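Local atomic coordinates of endoglucanase E-5 (Thermobifida fusca, PDB entry 2CKS), a protein that catalyses the endohydrolysis of (1->4)-beta-D-glucosidic linkages in cellulose, lichenin and cereal beta-D-glucans, here represented by its family 5 catalytic domain. Residues V227-F232 against I260-W265; G174-L178 against Y201-F205; H41-S47 against C282-W288; R272-Q278 against S291-G297. All coordinates share one frame; numbering follows the deposited sequence.

Contact 1: residues V227-F232 against I260-W265; sequences VFVTEF and IGWTKW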
loop_
_atom_site.group_PDB
_atom_site.type_symbol
_atom_site.label_atom_id
_atom_site.label_comp_id
_atom_site.label_asym_id
_atom_site.label_seq_id
_atom_site.Cartn_x
_atom_site.Cartn_y
_atom_site.Cartn_z
ATOM N N VAL A 227 2.837 -1.401 11.705
ATOM C CA VAL A 227 1.700 -1.498 10.803
ATOM C C VAL A 227 1.832 -0.422 9.724
ATOM O O VAL A 227 2.233 0.705 10.010
ATOM C CB VAL A 227 0.366 -1.303 11.555
ATOM C CG1 VAL A 227 -0.799 -1.249 10.585
ATOM C CG2 VAL A 227 0.158 -2.407 12.565
ATOM N N PHE A 228 1.516 -0.781 8.486
ATOM C CA PHE A 228 1.349 0.198 7.423
ATOM C C PHE A 228 -0.031 0.016 6.817
ATOM O O PHE A 228 -0.422 -1.093 6.460
ATOM C CB PHE A 228 2.421 0.044 6.342
ATOM C CG PHE A 228 2.570 1.272 5.486
ATOM C CD1 PHE A 228 3.632 2.153 5.680
ATOM C CD2 PHE A 228 1.634 1.567 4.507
ATOM C CE1 PHE A 228 3.740 3.307 4.912
ATOM C CE2 PHE A 228 1.747 2.729 3.735
ATOM C CZ PHE A 228 2.804 3.587 3.943
ATOM N N VAL A 229 -0.773 1.108 6.697
ATOM C CA VAL A 229 -2.088 1.045 6.099
ATOM C C VAL A 229 -1.926 1.206 4.581
ATOM O O VAL A 229 -1.973 2.305 4.052
ATOM C CB VAL A 229 -3.040 2.078 6.734
ATOM C CG1 VAL A 229 -4.354 2.149 5.979
ATOM C CG2 VAL A 229 -3.281 1.702 8.198
ATOM N N THR A 230 -1.712 0.092 3.885
ATOM C CA THR A 230 -1.416 0.149 2.450
ATOM C C THR A 230 -2.646 0.411 1.585
ATOM O O THR A 230 -2.515 0.707 0.405
ATOM C CB THR A 230 -0.706 -1.125 1.963
ATOM O OG1 THR A 230 -1.444 -2.279 2.359
ATOM C CG2 THR A 230 0.648 -1.300 2.618
ATOM N N GLU A 231 -3.835 0.325 2.170
ATOM C CA GLU A 231 -5.050 0.603 1.424
ATOM C C GLU A 231 -6.153 1.012 2.379
ATOM O O GLU A 231 -6.478 0.275 3.296
ATOM C CB GLU A 231 -5.462 -0.642 0.653
ATOM C CG GLU A 231 -6.471 -0.388 -0.437
ATOM C CD GLU A 231 -6.842 -1.666 -1.150
ATOM O OE1 GLU A 231 -8.029 -2.051 -1.087
ATOM O OE2 GLU A 231 -5.944 -2.279 -1.765
ATOM N N PHE A 232 -6.728 2.191 2.167
ATOM C CA PHE A 232 -7.939 2.560 2.896
ATOM C C PHE A 232 -8.825 3.474 2.087
ATOM O O PHE A 232 -8.388 4.110 1.132
ATOM C CB PHE A 232 -7.629 3.212 4.253
ATOM C CG PHE A 232 -7.264 4.670 4.164
ATOM C CD1 PHE A 232 -5.983 5.051 3.845
ATOM C CD2 PHE A 232 -8.207 5.659 4.407
ATOM C CE1 PHE A 232 -5.633 6.375 3.768
ATOM C CE2 PHE A 232 -7.859 7.011 4.313
ATOM C CZ PHE A 232 -6.559 7.361 3.993
ATOM N N ILE A 260 1.661 5.917 11.931
ATOM C CA ILE A 260 1.327 4.824 11.026
ATOM C C ILE A 260 1.149 5.380 9.616
ATOM O O ILE A 260 0.266 6.206 9.370
ATOM C CB ILE A 260 0.040 4.137 11.477
ATOM C CG1 ILE A 260 0.244 3.466 12.846
ATOM C CG2 ILE A 260 -0.412 3.104 10.442
ATOM C CD1 ILE A 260 -1.054 3.110 13.544
ATOM N N GLY A 261 1.994 4.931 8.694
ATOM C CA GLY A 261 1.918 5.393 7.319
ATOM C C GLY A 261 0.687 4.855 6.616
ATOM O O GLY A 261 0.099 3.848 7.034
ATOM N N TRP A 262 0.284 5.542 5.553
ATOM C CA TRP A 262 -0.861 5.127 4.766
ATOM C C TRP A 262 -0.803 5.549 3.308
ATOM O O TRP A 262 -0.170 6.546 2.951
ATOM C CB TRP A 262 -2.167 5.646 5.380
ATOM C CG TRP A 262 -2.276 7.134 5.749
ATOM C CD1 TRP A 262 -2.167 7.661 7.002
ATOM C CD2 TRP A 262 -2.624 8.238 4.888
ATOM N NE1 TRP A 262 -2.404 9.016 6.980
ATOM C CE2 TRP A 262 -2.690 9.399 5.697
ATOM C CE3 TRP A 262 -2.847 8.372 3.509
ATOM C CZ2 TRP A 262 -2.979 10.664 5.178
ATOM C CZ3 TRP A 262 -3.161 9.632 3.002
ATOM C CH2 TRP A 262 -3.221 10.755 3.834
ATOM N N THR A 263 -1.482 4.760 2.480
ATOM C CA THR A 263 -1.724 5.084 1.080
ATOM C C THR A 263 -3.200 4.867 0.790
ATOM O O THR A 263 -3.695 3.744 0.909
ATOM C CB THR A 263 -0.840 4.216 0.127
ATOM O OG1 THR A 263 -0.811 2.845 0.555
ATOM C CG2 THR A 263 0.597 4.669 0.157
ATOM N N LYS A 264 -3.900 5.930 0.397
ATOM C CA LYS A 264 -5.335 5.854 0.177
ATOM C C LYS A 264 -5.659 5.229 -1.178
ATOM O O LYS A 264 -4.981 5.478 -2.173
ATOM C CB LYS A 264 -5.982 7.241 0.262
ATOM C CG LYS A 264 -7.483 7.223 -0.007
ATOM C CD LYS A 264 -8.154 8.542 0.248
ATOM C CE LYS A 264 -9.656 8.383 0.205
ATOM N NZ LYS A 264 -10.128 7.806 -1.087
ATOM N N TRP A 265 -6.717 4.428 -1.193
ATOM C CA TRP A 265 -7.275 3.860 -2.411
ATOM C C TRP A 265 -8.285 4.875 -2.944
ATOM O O TRP A 265 -9.245 5.183 -2.240
ATOM C CB TRP A 265 -7.997 2.573 -2.022
ATOM C CG TRP A 265 -8.462 1.692 -3.130
ATOM C CD1 TRP A 265 -9.752 1.459 -3.487
ATOM C CD2 TRP A 265 -7.656 0.852 -3.976
ATOM N NE1 TRP A 265 -9.803 0.567 -4.529
ATOM C CE2 TRP A 265 -8.532 0.175 -4.845
ATOM C CE3 TRP A 265 -6.281 0.621 -4.101
ATOM C CZ2 TRP A 265 -8.082 -0.722 -5.811
ATOM C CZ3 TRP A 265 -5.834 -0.263 -5.066
ATOM C CH2 TRP A 265 -6.738 -0.928 -5.905
HETATM O O HOH W 1 4.108 3.061 9.337
#
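Phe228 lays one face of its ring over Gly261, whose CA sits 4.0 Å from the ring centroid. The ring gets there because CG is anti to the Phe228 N (chi1 -161°), and a CB on Gly261 would clash with it. If this phenylalanine were an alanine, the Gly261 backbone would probably lose its cover and a gap would open. Phe232 turns an edge to the face of the Trp262 six-membered ring, with the planes at 85°. In one of its two conformers, Lys264 has CG over a face of the Phe232 ring, near the rim. Glu231 and Trp265 run side by side, and the carboxylate stacks on the indole, 23° from parallel. Thr263 OG1 donates to Thr230 O at 2.7 Å, from above the carbonyl plane. Between the Phe228 and Trp262 sides of the sheet the backbones pair in parallel: Val229 N bonds Gly261 O at 2.9 Å, and Thr263 N bonds Val229 O. Further out, Tyr206 and Arg61 hold the Glu231 carboxylate, which also binds a zinc ion, and His204 and Glu135 hold the Thr230 hydroxyl. The strands belong to a beta-alpha-beta unit of the TIM barrel, and Glu231 is probably the nucleophile, as in family 5 relatives.

Contact 2: residues G174-L178 against Y201-F205; sequences GWSSL and YAFHF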
loop_
_atom_site.group_PDB
_atom_site.type_symbol
_atom_site.label_atom_id
_atom_site.label_comp_id
_atom_site.label_asym_id
_atom_site.label_seq_id
_atom_site.Cartn_x
_atom_site.Cartn_y
_atom_site.Cartn_z
ATOM N N GLY A 174 -8.092 -11.911 6.483
ATOM C CA GLY A 174 -9.375 -11.274 6.267
ATOM C C GLY A 174 -9.278 -9.964 5.521
ATOM O O GLY A 174 -9.690 -8.914 6.017
ATOM N N TRP A 175 -8.739 -10.039 4.314
ATOM C CA TRP A 175 -8.499 -8.865 3.478
ATOM C C TRP A 175 -7.639 -7.833 4.204
ATOM O O TRP A 175 -7.902 -6.628 4.181
ATOM C CB TRP A 175 -9.814 -8.255 2.990
ATOM C CG TRP A 175 -10.597 -9.194 2.158
ATOM C CD1 TRP A 175 -10.501 -9.373 0.816
ATOM C CD2 TRP A 175 -11.586 -10.113 2.618
ATOM N NE1 TRP A 175 -11.394 -10.332 0.402
ATOM C CE2 TRP A 175 -12.069 -10.810 1.493
ATOM C CE3 TRP A 175 -12.135 -10.406 3.868
ATOM C CZ2 TRP A 175 -13.068 -11.781 1.583
ATOM C CZ3 TRP A 175 -13.127 -11.375 3.957
ATOM C CH2 TRP A 175 -13.579 -12.048 2.821
ATOM N N SER A 176 -6.581 -8.329 4.829
ATOM C CA SER A 176 -5.647 -7.495 5.577
ATOM C C SER A 176 -6.368 -6.616 6.600
ATOM O O SER A 176 -6.072 -5.433 6.748
ATOM C CB SER A 176 -4.755 -6.692 4.630
ATOM O OG SER A 176 -3.770 -7.549 4.072
ATOM N N SER A 177 -7.300 -7.223 7.329
ATOM C CA SER A 177 -7.993 -6.538 8.419
ATOM C C SER A 177 -7.431 -6.913 9.790
ATOM O O SER A 177 -8.114 -6.767 10.792
ATOM C CB SER A 177 -9.484 -6.851 8.363
ATOM O OG SER A 177 -9.717 -8.228 8.606
ATOM N N LEU A 178 -6.186 -7.382 9.823
ATOM C CA LEU A 178 -5.568 -7.906 11.041
ATOM C C LEU A 178 -6.431 -9.010 11.657
ATOM O O LEU A 178 -6.424 -9.215 12.874
ATOM C CB LEU A 178 -5.287 -6.786 12.055
ATOM C CG LEU A 178 -4.275 -5.716 11.615
ATOM C CD1 LEU A 178 -4.419 -4.464 12.459
ATOM C CD2 LEU A 178 -2.858 -6.244 11.688
ATOM N N TYR A 201 3.252 -5.040 8.950
ATOM C CA TYR A 201 2.038 -5.794 8.682
ATOM C C TYR A 201 0.983 -4.842 8.157
ATOM O O TYR A 201 0.841 -3.722 8.647
ATOM C CB TYR A 201 1.561 -6.486 9.953
ATOM C CG TYR A 201 2.540 -7.521 10.446
ATOM C CD1 TYR A 201 3.543 -7.176 11.338
ATOM C CD2 TYR A 201 2.477 -8.838 10.009
ATOM C CE1 TYR A 201 4.441 -8.122 11.795
ATOM C CE2 TYR A 201 3.371 -9.783 10.458
ATOM C CZ TYR A 201 4.343 -9.429 11.354
ATOM O OH TYR A 201 5.237 -10.384 11.797
ATOM N N ALA A 202 0.243 -5.288 7.152
ATOM C CA ALA A 202 -0.748 -4.433 6.512
ATOM C C ALA A 202 -2.092 -4.430 7.224
ATOM O O ALA A 202 -2.557 -5.458 7.723
ATOM C CB ALA A 202 -0.925 -4.852 5.078
ATOM N N PHE A 203 -2.729 -3.260 7.245
ATOM C CA PHE A 203 -4.112 -3.113 7.658
ATOM C C PHE A 203 -4.866 -2.278 6.639
ATOM O O PHE A 203 -4.368 -1.258 6.166
ATOM C CB PHE A 203 -4.188 -2.453 9.032
ATOM C CG PHE A 203 -5.590 -2.286 9.554
ATOM C CD1 PHE A 203 -6.372 -3.394 9.856
ATOM C CD2 PHE A 203 -6.124 -1.026 9.749
ATOM C CE1 PHE A 203 -7.661 -3.239 10.345
ATOM C CE2 PHE A 203 -7.415 -0.867 10.238
ATOM C CZ PHE A 203 -8.175 -1.971 10.548
ATOM N N HIS A 204 -6.059 -2.740 6.292
ATOM C CA HIS A 204 -6.934 -2.063 5.344
ATOM C C HIS A 204 -8.268 -1.792 5.993
ATOM O O HIS A 204 -8.804 -2.644 6.690
ATOM C CB HIS A 204 -7.180 -2.946 4.125
ATOM C CG HIS A 204 -5.960 -3.184 3.287
ATOM N ND1 HIS A 204 -6.011 -3.858 2.086
ATOM C CD2 HIS A 204 -4.662 -2.849 3.474
ATOM C CE1 HIS A 204 -4.796 -3.921 1.570
ATOM N NE2 HIS A 204 -3.959 -3.321 2.393
ATOM N N PHE A 205 -8.833 -0.624 5.722
ATOM C CA PHE A 205 -10.144 -0.282 6.255
ATOM C C PHE A 205 -10.875 0.663 5.308
ATOM O O PHE A 205 -10.256 1.399 4.550
ATOM C CB PHE A 205 -10.027 0.349 7.646
ATOM C CG PHE A 205 -9.391 1.719 7.650
ATOM C CD1 PHE A 205 -10.161 2.867 7.456
ATOM C CD2 PHE A 205 -8.024 1.871 7.858
ATOM C CE1 PHE A 205 -9.580 4.135 7.448
ATOM C CE2 PHE A 205 -7.434 3.142 7.857
ATOM C CZ PHE A 205 -8.209 4.272 7.648
HETATM O O HOH W 2 -9.971 -5.056 5.288
#
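Ala202 CB lies 4.0 Å from Ser176 OG, a loose touch near the start of segment 201-205, on strand 199-206. The Ser176 hydroxyl itself is bonded to Asn138 O and Thr172 N.

Phe203 comes next and meets Leu178. The two side chains cross at about a right angle, and Leu178 CD1 comes within 3.4 Å of Phe203 CD1. With CG anti to the backbone N (chi1 -179°), the Phe203 ring extends beside the 174-178 segment. Its edge faces the Ser177 carbonyl, and Phe203 CE1 is 3.6 Å from Ser177 O. Helix 212-224 packs on this ring through Tyr214 and Leu218.

His204 makes the polar link. Its N donates to Ser176 O at 2.7 Å, with an N-H...O angle of 143°. The same carbonyl oxygen also meets Phe203 CA in a CA-H...O contact of 3.2 Å. Ser176 CB stands over one face of the imidazole, 3.9 Å from its centroid and only 5° off the ring normal. A water donates to both Trp175 O and His204 O and bridges the two backbones.

The imidazole nitrogens point to other partners. ND1 is bonded to Glu139, probably the proton donor as in family 5 relatives, and NE2 is bonded as well. With a bond at each nitrogen and Ser176 over a face, the ring is fixed in rotation. The bond to Glu139 is consistent with His204 positioning that carboxylate.

Contact 3: residues H41-S47 against C282-W288; sequences HCLTDSS and CASGGPW. With ZN (zinc ion), chain D.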
loop_
_atom_site.group_PDB
_atom_site.type_symbol
_atom_site.label_atom_id
_atom_site.label_comp_id
_atom_site.label_asym_id
_atom_site.label_seq_id
_atom_site.Cartn_x
_atom_site.Cartn_y
_atom_site.Cartn_z
ATOM N N HIS A 41 -3.491 4.296 -17.774
ATOM C CA HIS A 41 -3.594 5.609 -18.428
ATOM C C HIS A 41 -3.703 6.798 -17.448
ATOM O O HIS A 41 -3.552 7.958 -17.859
ATOM C CB HIS A 41 -4.735 5.611 -19.483
ATOM C CG HIS A 41 -6.101 5.355 -18.918
ATOM N ND1 HIS A 41 -6.452 4.164 -18.315
ATOM C CD2 HIS A 41 -7.205 6.138 -18.873
ATOM C CE1 HIS A 41 -7.706 4.237 -17.899
ATOM N NE2 HIS A 41 -8.186 5.421 -18.229
ATOM N N CYS A 42 -3.961 6.513 -16.169
ATOM C CA CYS A 42 -3.980 7.533 -15.120
ATOM C C CYS A 42 -2.609 7.815 -14.525
ATOM O O CYS A 42 -2.481 8.675 -13.660
ATOM C CB CYS A 42 -4.911 7.114 -13.984
ATOM S SG CYS A 42 -6.649 7.309 -14.391
ATOM N N LEU A 43 -1.594 7.076 -14.965
ATOM C CA LEU A 43 -0.248 7.201 -14.410
ATOM C C LEU A 43 0.678 7.737 -15.490
ATOM O O LEU A 43 1.206 7.005 -16.302
ATOM C CB LEU A 43 0.242 5.852 -13.884
ATOM C CG LEU A 43 -0.739 5.109 -12.974
ATOM C CD1 LEU A 43 -0.185 3.748 -12.607
ATOM C CD2 LEU A 43 -1.035 5.922 -11.742
ATOM N N THR A 44 0.817 9.051 -15.504
ATOM C CA THR A 44 1.587 9.745 -16.519
ATOM C C THR A 44 2.589 10.671 -15.866
ATOM O O THR A 44 2.568 10.896 -14.657
ATOM C CB THR A 44 0.654 10.582 -17.443
ATOM O OG1 THR A 44 -0.011 11.605 -16.686
ATOM C CG2 THR A 44 -0.480 9.746 -18.024
ATOM N N ASP A 45 3.479 11.231 -16.674
ATOM C CA ASP A 45 4.396 12.247 -16.168
ATOM C C ASP A 45 3.596 13.333 -15.457
ATOM O O ASP A 45 3.914 13.711 -14.332
ATOM C CB ASP A 45 5.216 12.859 -17.309
ATOM C CG ASP A 45 5.834 14.195 -16.931
ATOM O OD1 ASP A 45 6.642 14.245 -15.981
ATOM O OD2 ASP A 45 5.570 15.266 -17.519
ATOM N N SER A 46 2.542 13.822 -16.103
ATOM C CA SER A 46 1.735 14.886 -15.521
ATOM C C SER A 46 1.052 14.507 -14.194
ATOM O O SER A 46 1.108 15.267 -13.224
ATOM C CB SER A 46 0.694 15.359 -16.528
ATOM O OG SER A 46 0.054 16.518 -16.056
ATOM N N SER A 47 0.403 13.349 -14.147
ATOM C CA SER A 47 -0.341 12.967 -12.942
ATOM C C SER A 47 0.579 12.635 -11.779
ATOM O O SER A 47 0.246 12.905 -10.623
ATOM C CB SER A 47 -1.292 11.795 -13.207
ATOM O OG SER A 47 -0.597 10.571 -13.323
ATOM N N CYS A 282 -8.380 11.414 -16.552
ATOM C CA CYS A 282 -7.127 10.846 -17.021
ATOM C C CYS A 282 -6.992 10.986 -18.532
ATOM O O CYS A 282 -5.931 11.360 -19.029
ATOM C CB CYS A 282 -6.989 9.400 -16.563
ATOM S SG CYS A 282 -6.975 9.285 -14.762
ATOM N N ALA A 283 -8.075 10.747 -19.262
ATOM C CA ALA A 283 -8.052 10.922 -20.710
ATOM C C ALA A 283 -7.800 12.375 -21.087
ATOM O O ALA A 283 -7.143 12.652 -22.096
ATOM C CB ALA A 283 -9.350 10.430 -21.335
ATOM N N SER A 284 -8.296 13.293 -20.262
ATOM C CA SER A 284 -8.161 14.722 -20.502
ATOM C C SER A 284 -6.809 15.279 -20.075
ATOM O O SER A 284 -6.514 16.444 -20.348
ATOM C CB SER A 284 -9.273 15.478 -19.781
ATOM O OG SER A 284 -10.527 15.144 -20.336
ATOM N N GLY A 285 -5.990 14.461 -19.421
ATOM C CA GLY A 285 -4.676 14.892 -18.972
ATOM C C GLY A 285 -4.741 15.833 -17.785
ATOM O O GLY A 285 -3.845 16.652 -17.583
ATOM N N GLY A 286 -5.800 15.720 -16.992
ATOM C CA GLY A 286 -5.970 16.561 -15.825
ATOM C C GLY A 286 -7.140 17.521 -15.971
ATOM O O GLY A 286 -8.008 17.307 -16.818
ATOM N N PRO A 287 -7.194 18.565 -15.147
ATOM C CA PRO A 287 -6.214 18.830 -14.085
ATOM C C PRO A 287 -6.318 17.819 -12.950
ATOM O O PRO A 287 -7.299 17.086 -12.851
ATOM C CB PRO A 287 -6.596 20.234 -13.591
ATOM C CG PRO A 287 -8.019 20.403 -13.954
ATOM C CD PRO A 287 -8.247 19.596 -15.197
ATOM N N TRP A 288 -5.296 17.779 -12.106
ATOM C CA TRP A 288 -5.212 16.793 -11.030
ATOM C C TRP A 288 -5.559 17.415 -9.692
ATOM O O TRP A 288 -5.130 16.952 -8.648
ATOM C CB TRP A 288 -3.816 16.181 -11.003
ATOM C CG TRP A 288 -3.334 15.818 -12.371
ATOM C CD1 TRP A 288 -2.366 16.450 -13.095
ATOM C CD2 TRP A 288 -3.813 14.749 -13.198
ATOM N NE1 TRP A 288 -2.202 15.833 -14.309
ATOM C CE2 TRP A 288 -3.073 14.780 -14.398
ATOM C CE3 TRP A 288 -4.779 13.748 -13.037
ATOM C CZ2 TRP A 288 -3.285 13.871 -15.436
ATOM C CZ3 TRP A 288 -4.979 12.842 -14.068
ATOM C CH2 TRP A 288 -4.238 12.914 -15.253
HETATM ZN ZN ZN D . 7.419 15.794 -15.261
HETATM O O HOH W 3 -1.500 16.431 -18.954
#
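Trp288 packs against Ser47 and Ser46, and Cys282 is joined to Cys42, in a junction of a disulfide with the N-terminal end of helix 45-54. Thr44 and Ser47 form a capping box at that end. Thr44 OG1 accepts from Ser47 N, and Ser47 OG accepts from Thr44 N at 3.0 Å. Ser47 OG also donates to Cys42 O, which ties the helix start to the disulfide.

Trp288 lies against this first turn. Ser47 CB stands over its six-membered ring, 3.5 Å from the centroid and 8° off the normal. The opposite face is covered by Gly286 CA of its own segment, and the indole is sandwiched between the two. Phe277 meets the same ring edge-to-face. Trp288 is held at its edge too. Its NE1 donates to Ser46 OG at 2.9 Å, a nearly straight bond, with the hydroxyl close to the ring plane. Ser46 presents that oxygen because its OG is anti to the backbone N (chi1 -171°).

Cys282 starts the second segment, and its short helical turn closes at Gly285 in a Schellman motif. Gly285 O takes a bond from a water that is also weakly associated with Ser46 OG. His41 CD2 flanks Cys282 CB at 4.0 Å.

In the first turn of helix 45-54, Asp45 binds a zinc ion through OD1, and Asp49 completes the protein ligands. The contact lies far from the catalytic residues. It covalently fastens the loop after strand 29-32 to the C-terminal part of the chain: in one of the two conformers of Cys42, its SG is 2.0 Å from Cys282 SG.

Contact 4: residues R272-Q278 against S291-G297; sequences RSGAVFQ and SSLKASG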
loop_
_atom_site.group_PDB
_atom_site.type_symbol
_atom_site.label_atom_id
_atom_site.label_comp_id
_atom_site.label_asym_id
_atom_site.label_seq_id
_atom_site.Cartn_x
_atom_site.Cartn_y
_atom_site.Cartn_z
ATOM N N ARG A 272 -16.112 4.894 -9.146
ATOM C CA ARG A 272 -16.425 4.762 -7.734
ATOM C C ARG A 272 -15.960 5.975 -6.938
ATOM O O ARG A 272 -15.017 6.667 -7.323
ATOM C CB ARG A 272 -15.802 3.492 -7.180
ATOM C CG ARG A 272 -16.384 2.220 -7.783
ATOM C CD ARG A 272 -15.697 0.967 -7.284
ATOM N NE ARG A 272 -16.257 -0.252 -7.863
ATOM C CZ ARG A 272 -15.959 -0.743 -9.067
ATOM N NH1 ARG A 272 -15.093 -0.136 -9.871
ATOM N NH2 ARG A 272 -16.542 -1.864 -9.474
ATOM N N SER A 273 -16.635 6.230 -5.821
ATOM C CA SER A 273 -16.403 7.454 -5.059
ATOM C C SER A 273 -14.993 7.526 -4.459
ATOM O O SER A 273 -14.490 8.617 -4.213
ATOM C CB SER A 273 -17.462 7.620 -3.961
ATOM O OG SER A 273 -17.372 6.588 -3.013
ATOM N N GLY A 274 -14.368 6.372 -4.224
ATOM C CA GLY A 274 -13.039 6.312 -3.649
ATOM C C GLY A 274 -11.916 6.699 -4.592
ATOM O O GLY A 274 -10.830 7.067 -4.148
ATOM N N ALA A 275 -12.155 6.583 -5.891
ATOM C CA ALA A 275 -11.184 7.028 -6.877
ATOM C C ALA A 275 -11.210 8.538 -6.864
ATOM O O ALA A 275 -12.263 9.150 -7.015
ATOM C CB ALA A 275 -11.520 6.496 -8.256
ATOM N N VAL A 276 -10.050 9.144 -6.675
ATOM C CA VAL A 276 -10.002 10.569 -6.393
ATOM C C VAL A 276 -10.411 11.488 -7.539
ATOM O O VAL A 276 -10.787 12.618 -7.283
ATOM C CB VAL A 276 -8.601 11.004 -5.888
ATOM C CG1 VAL A 276 -8.273 10.341 -4.562
ATOM C CG2 VAL A 276 -7.527 10.748 -6.947
ATOM N N PHE A 277 -10.306 11.031 -8.786
ATOM C CA PHE A 277 -10.623 11.866 -9.950
ATOM C C PHE A 277 -11.954 11.493 -10.586
ATOM O O PHE A 277 -12.393 10.341 -10.549
ATOM C CB PHE A 277 -9.534 11.763 -11.006
ATOM C CG PHE A 277 -8.177 12.172 -10.514
ATOM C CD1 PHE A 277 -7.962 13.446 -10.001
ATOM C CD2 PHE A 277 -7.124 11.275 -10.520
ATOM C CE1 PHE A 277 -6.710 13.820 -9.530
ATOM C CE2 PHE A 277 -5.864 11.647 -10.046
ATOM C CZ PHE A 277 -5.660 12.917 -9.552
ATOM N N GLN A 278 -12.583 12.480 -11.209
ATOM C CA GLN A 278 -13.844 12.255 -11.897
ATOM C C GLN A 278 -13.558 11.512 -13.187
ATOM O O GLN A 278 -12.585 11.811 -13.860
ATOM C CB GLN A 278 -14.517 13.584 -12.237
ATOM C CG GLN A 278 -14.906 14.434 -11.034
ATOM C CD GLN A 278 -16.107 13.912 -10.266
ATOM O OE1 GLN A 278 -16.623 14.596 -9.367
ATOM N NE2 GLN A 278 -16.548 12.716 -10.589
ATOM N N SER A 291 -11.735 21.092 -9.704
ATOM C CA SER A 291 -13.009 20.545 -10.172
ATOM C C SER A 291 -12.955 19.091 -10.655
ATOM O O SER A 291 -13.997 18.472 -10.855
ATOM C CB SER A 291 -13.572 21.425 -11.295
ATOM O OG SER A 291 -12.720 21.432 -12.427
ATOM N N SER A 292 -11.754 18.552 -10.842
ATOM C CA SER A 292 -11.605 17.156 -11.245
ATOM C C SER A 292 -11.629 16.195 -10.062
ATOM O O SER A 292 -11.629 14.990 -10.264
ATOM C CB SER A 292 -10.296 16.962 -12.006
ATOM O OG SER A 292 -9.198 17.139 -11.134
ATOM N N LEU A 293 -11.628 16.713 -8.834
ATOM C CA LEU A 293 -11.608 15.854 -7.648
ATOM C C LEU A 293 -12.981 15.497 -7.130
ATOM O O LEU A 293 -13.842 16.373 -6.944
ATOM C CB LEU A 293 -10.842 16.520 -6.509
ATOM C CG LEU A 293 -9.419 16.959 -6.828
ATOM C CD1 LEU A 293 -8.801 17.591 -5.590
ATOM C CD2 LEU A 293 -8.579 15.804 -7.333
ATOM N N LYS A 294 -13.169 14.214 -6.849
ATOM C CA LYS A 294 -14.314 13.762 -6.073
ATOM C C LYS A 294 -14.131 14.271 -4.643
ATOM O O LYS A 294 -13.053 14.744 -4.272
ATOM C CB LYS A 294 -14.410 12.234 -6.076
ATOM C CG LYS A 294 -14.636 11.607 -7.452
ATOM C CD LYS A 294 -15.400 10.299 -7.347
ATOM C CE LYS A 294 -15.430 9.522 -8.656
ATOM N NZ LYS A 294 -14.102 8.873 -8.999
ATOM N N ALA A 295 -15.180 14.170 -3.838
ATOM C CA ALA A 295 -15.126 14.625 -2.449
ATOM C C ALA A 295 -13.986 13.966 -1.665
ATOM O O ALA A 295 -13.258 14.639 -0.937
ATOM C CB ALA A 295 -16.449 14.358 -1.776
ATOM N N SER A 296 -13.823 12.656 -1.844
ATOM C CA SER A 296 -12.760 11.901 -1.179
ATOM C C SER A 296 -11.386 12.380 -1.640
ATOM O O SER A 296 -10.429 12.381 -0.863
ATOM C CB SER A 296 -12.922 10.392 -1.445
ATOM O OG SER A 296 -12.699 10.073 -2.807
ATOM N N GLY A 297 -11.300 12.784 -2.903
ATOM C CA GLY A 297 -10.090 13.343 -3.478
ATOM C C GLY A 297 -9.680 14.661 -2.849
ATOM O O GLY A 297 -8.522 14.859 -2.508
HETATM O O HOH W 4 -15.853 10.872 -2.915
#
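Lys294 runs its side chain along the 272-278 loop and ends among its carbonyls. NZ donates to Ala275 O and to Phe277 O, each at 2.7 Å, and to Arg272 O at 2.9 Å. Asp270 O is a further acceptor around it. A bend at the last torsion (chi4 73°) turns the amine into this group. It meets the Ala275 and Phe277 oxygens from above their carbonyl planes. At Arg272 O it lies across the plane from Ala275 N, which closes the loop's beta turn. A methionine in place of the lysine would probably leave the carbonyls of Arg272, Ala275 and Phe277 without their shared donor.

Gln278 crosses the lysine chain obliquely, with its NE2 3.8 Å from Lys294 CG. Phe277 and Leu293 point the same way side by side, and Phe277 CE1 touches Leu293 CD2 at 3.5 Å. Ser296 OG donates to Ser273 O at 2.7 Å, in the carbonyl plane. Two backbone bonds fix the pairing: Lys294 N to Val276 O, and Gln278 N to Ser292 O.

Lys294 sits at the N-cap position of helix 295-304, and Val276 CG1 packs on Gly297 in its first turn. The contact thus lays the loop that follows strand 262-265 against the start of the C-terminal helix.

Overall arrangement
From the N terminus, the first half of contact 3 comes early, at 41-47, running into the first turn of helix 45-54. Its partner at 282-288 lies near the C-terminal end, and the loop it closes encloses both contact 2 and contact 1. Those two follow in series. Contact 2 pins the turn after strand 168-170 to strand 199-206; contact 1 pairs the next strand, 227-233, with the last, 262-265. They meet on the neighbouring strands 199-206 and 227-233. Contact 4 comes after contact 1 and crosses contact 3, since 282-288 lies between its segments. Pro287 O and Ser292 OG join contacts 3 and 4. Contacts 1 and 2 lie in the barrel; contacts 3 and 4 fasten the C-terminal part to loops after strands 29-32 and 262-265.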